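Local atomic coordinates of zinc resistance-associated protein (Salmonella enterica subsp. enterica serovar Typhimurium, PDB entry 3LAY), a protein that modulates the ZraSR envelope stress response as a zinc-binding periplasmic accessory protein with both regulatory and chaperone functions. Residues S88-Q93 with Q127-Q132. Sequence-based numbering, arbitrary orientation.
Sequences SALRQQ and QKLDEQ
Leu90 meets the helix opposite through its two methyl carbons, both directed at the root of Lys128: CD2 lies 3.6 Å from Lys128 CB and CD1 lies 4.1 Å from the same atom. The two side chains cross at about a right angle, and CD2 also reaches the backbone, 4.0 Å from Leu129 N. With CG anti to the backbone N (chi1 -167°), the isobutyl group extends toward helix 112-142. Beside it, the two methyl carbons of Leu129, CD1 and CD2, both lie against the CG methylene of Arg91, each at 3.7 Å. The leucines themselves are less intimate, CD2 of Leu90 being 4.4 Å from CD1 of Leu129. No hydrogen bond joins the segments; the side-chain atoms that meet are all carbons.

The polar ends are held within their own helices. Arg91 bends at chi3 (-78°), and its NE and NH2 hydrogen-bond to Thr87 OG1 and Tyr84 O, while its CG remains against Leu129. Likewise, the NZ of Lys128 hydrogen-bonds to Ser124 OG.

The axes of the two short segments approach to 10.1 Å and run roughly antiparallel, at 141°, on helices 70-106 and 112-142, which form an alpha-hairpin. Near the middle of this hairpin, Leu125 extends the apolar seam beside Leu90, and Tyr83, Thr87 and Leu94 pack on Leu129; within the decamer, Gln92 and Gln93 touch Thr106 and Ser108 of a neighbouring subunit.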
loop_
_atom_site.group_PDB
_atom_site.type_symbol
_atom_site.label_atom_id
_atom_site.label_comp_id
_atom_site.label_asym_id
_atom_site.label_seq_id
_atom_site.Cartn_x
_atom_site.Cartn_y
_atom_site.Cartn_z
ATOM N N SER J 88 -3.618 26.245 18.672
ATOM C CA SER J 88 -4.315 25.203 19.304
ATOM C C SER J 88 -5.822 25.462 19.444
ATOM O O SER J 88 -6.632 24.727 18.907
ATOM C CB SER J 88 -3.670 25.040 20.677
ATOM O OG SER J 88 -4.237 23.988 21.377
ATOM N N ALA J 89 -6.235 26.481 20.173
ATOM C CA ALA J 89 -7.686 26.637 20.352
ATOM C C ALA J 89 -8.373 26.977 19.021
ATOM O O ALA J 89 -9.541 26.655 18.811
ATOM C CB ALA J 89 -8.011 27.670 21.404
ATOM N N LEU J 90 -7.624 27.614 18.132
ATOM C CA LEU J 90 -8.139 28.086 16.880
ATOM C C LEU J 90 -8.356 26.915 15.945
ATOM O O LEU J 90 -9.372 26.829 15.274
ATOM C CB LEU J 90 -7.168 29.117 16.317
ATOM C CG LEU J 90 -7.605 29.993 15.158
ATOM C CD1 LEU J 90 -8.865 30.850 15.456
ATOM C CD2 LEU J 90 -6.427 30.861 14.803
ATOM N N ARG J 91 -7.451 25.966 15.944
ATOM C CA ARG J 91 -7.658 24.796 15.124
ATOM C C ARG J 91 -8.806 23.914 15.613
ATOM O O ARG J 91 -9.496 23.288 14.808
ATOM C CB ARG J 91 -6.391 23.966 15.054
ATOM C CG ARG J 91 -5.329 24.592 14.190
ATOM C CD ARG J 91 -4.059 23.739 14.104
ATOM N NE ARG J 91 -3.186 23.820 15.273
ATOM C CZ ARG J 91 -3.208 22.994 16.299
ATOM N NH1 ARG J 91 -4.092 22.028 16.324
ATOM N NH2 ARG J 91 -2.355 23.159 17.315
ATOM N N GLN J 92 -8.978 23.826 16.933
ATOM C CA GLN J 92 -10.046 23.019 17.528
ATOM C C GLN J 92 -11.374 23.598 17.081
ATOM O O GLN J 92 -12.208 22.854 16.519
ATOM C CB GLN J 92 -9.943 23.029 19.035
ATOM C CG GLN J 92 -10.796 21.981 19.781
ATOM C CD GLN J 92 -10.649 22.067 21.324
ATOM N N GLN J 93 -11.548 24.921 17.276
ATOM C CA GLN J 93 -12.761 25.643 16.889
ATOM C C GLN J 93 -13.065 25.393 15.417
ATOM O O GLN J 93 -14.195 25.142 15.066
ATOM C CB GLN J 93 -12.631 27.167 17.201
ATOM C CG GLN J 93 -13.058 27.563 18.665
ATOM C CD GLN J 93 -12.446 28.921 19.309
ATOM O OE1 GLN J 93 -11.711 29.716 18.688
ATOM N NE2 GLN J 93 -12.773 29.118 20.586
ATOM N N GLN J 127 -9.186 32.321 8.170
ATOM C CA GLN J 127 -8.362 33.454 7.867
ATOM C C GLN J 127 -7.345 33.667 8.999
ATOM O O GLN J 127 -6.149 33.933 8.729
ATOM C CB GLN J 127 -9.217 34.697 7.531
ATOM C CG GLN J 127 -8.494 36.050 7.625
ATOM C CD GLN J 127 -8.678 36.767 8.995
ATOM O OE1 GLN J 127 -9.713 36.584 9.692
ATOM N NE2 GLN J 127 -7.707 37.620 9.353
ATOM N N LYS J 128 -7.803 33.552 10.244
ATOM C CA LYS J 128 -6.902 33.649 11.378
ATOM C C LYS J 128 -5.893 32.537 11.321
ATOM O O LYS J 128 -4.750 32.717 11.617
ATOM C CB LYS J 128 -7.624 33.582 12.730
ATOM C CG LYS J 128 -7.951 34.936 13.385
ATOM C CD LYS J 128 -9.378 35.382 13.356
ATOM C CE LYS J 128 -10.128 34.961 14.620
ATOM N NZ LYS J 128 -11.630 35.087 14.447
ATOM N N LEU J 129 -6.275 31.364 10.884
ATOM C CA LEU J 129 -5.300 30.302 10.952
ATOM C C LEU J 129 -4.196 30.522 9.968
ATOM O O LEU J 129 -3.038 30.351 10.286
ATOM C CB LEU J 129 -5.964 28.957 10.780
ATOM C CG LEU J 129 -5.182 27.671 11.078
ATOM C CD1 LEU J 129 -4.496 27.753 12.381
ATOM C CD2 LEU J 129 -6.133 26.463 11.051
ATOM N N ASP J 130 -4.552 30.925 8.767
ATOM C CA ASP J 130 -3.573 31.187 7.730
ATOM C C ASP J 130 -2.581 32.272 8.092
ATOM O O ASP J 130 -1.414 32.176 7.756
ATOM C CB ASP J 130 -4.301 31.562 6.449
ATOM C CG ASP J 130 -5.070 30.368 5.828
ATOM O OD1 ASP J 130 -4.587 29.217 5.907
ATOM O OD2 ASP J 130 -6.142 30.589 5.242
ATOM N N GLU J 131 -3.028 33.337 8.734
ATOM C CA GLU J 131 -2.088 34.336 9.128
ATOM C C GLU J 131 -0.975 33.718 9.983
ATOM O O GLU J 131 0.226 34.010 9.789
ATOM C CB GLU J 131 -2.767 35.450 9.908
ATOM C CG GLU J 131 -3.608 36.376 9.051
ATOM C CD GLU J 131 -4.096 37.594 9.809
ATOM O OE1 GLU J 131 -3.465 37.958 10.844
ATOM O OE2 GLU J 131 -5.086 38.199 9.348
ATOM N N GLN J 132 -1.375 32.866 10.927
ATOM C CA GLN J 132 -0.421 32.196 11.767
ATOM C C GLN J 132 0.488 31.359 10.920
ATOM O O GLN J 132 1.672 31.338 11.162
ATOM C CB GLN J 132 -1.100 31.379 12.864
ATOM C CG GLN J 132 -1.936 32.221 13.860
ATOM C CD GLN J 132 -1.120 33.281 14.544
ATOM O OE1 GLN J 132 0.039 33.063 14.891
ATOM N NE2 GLN J 132 -1.708 34.443 14.730
#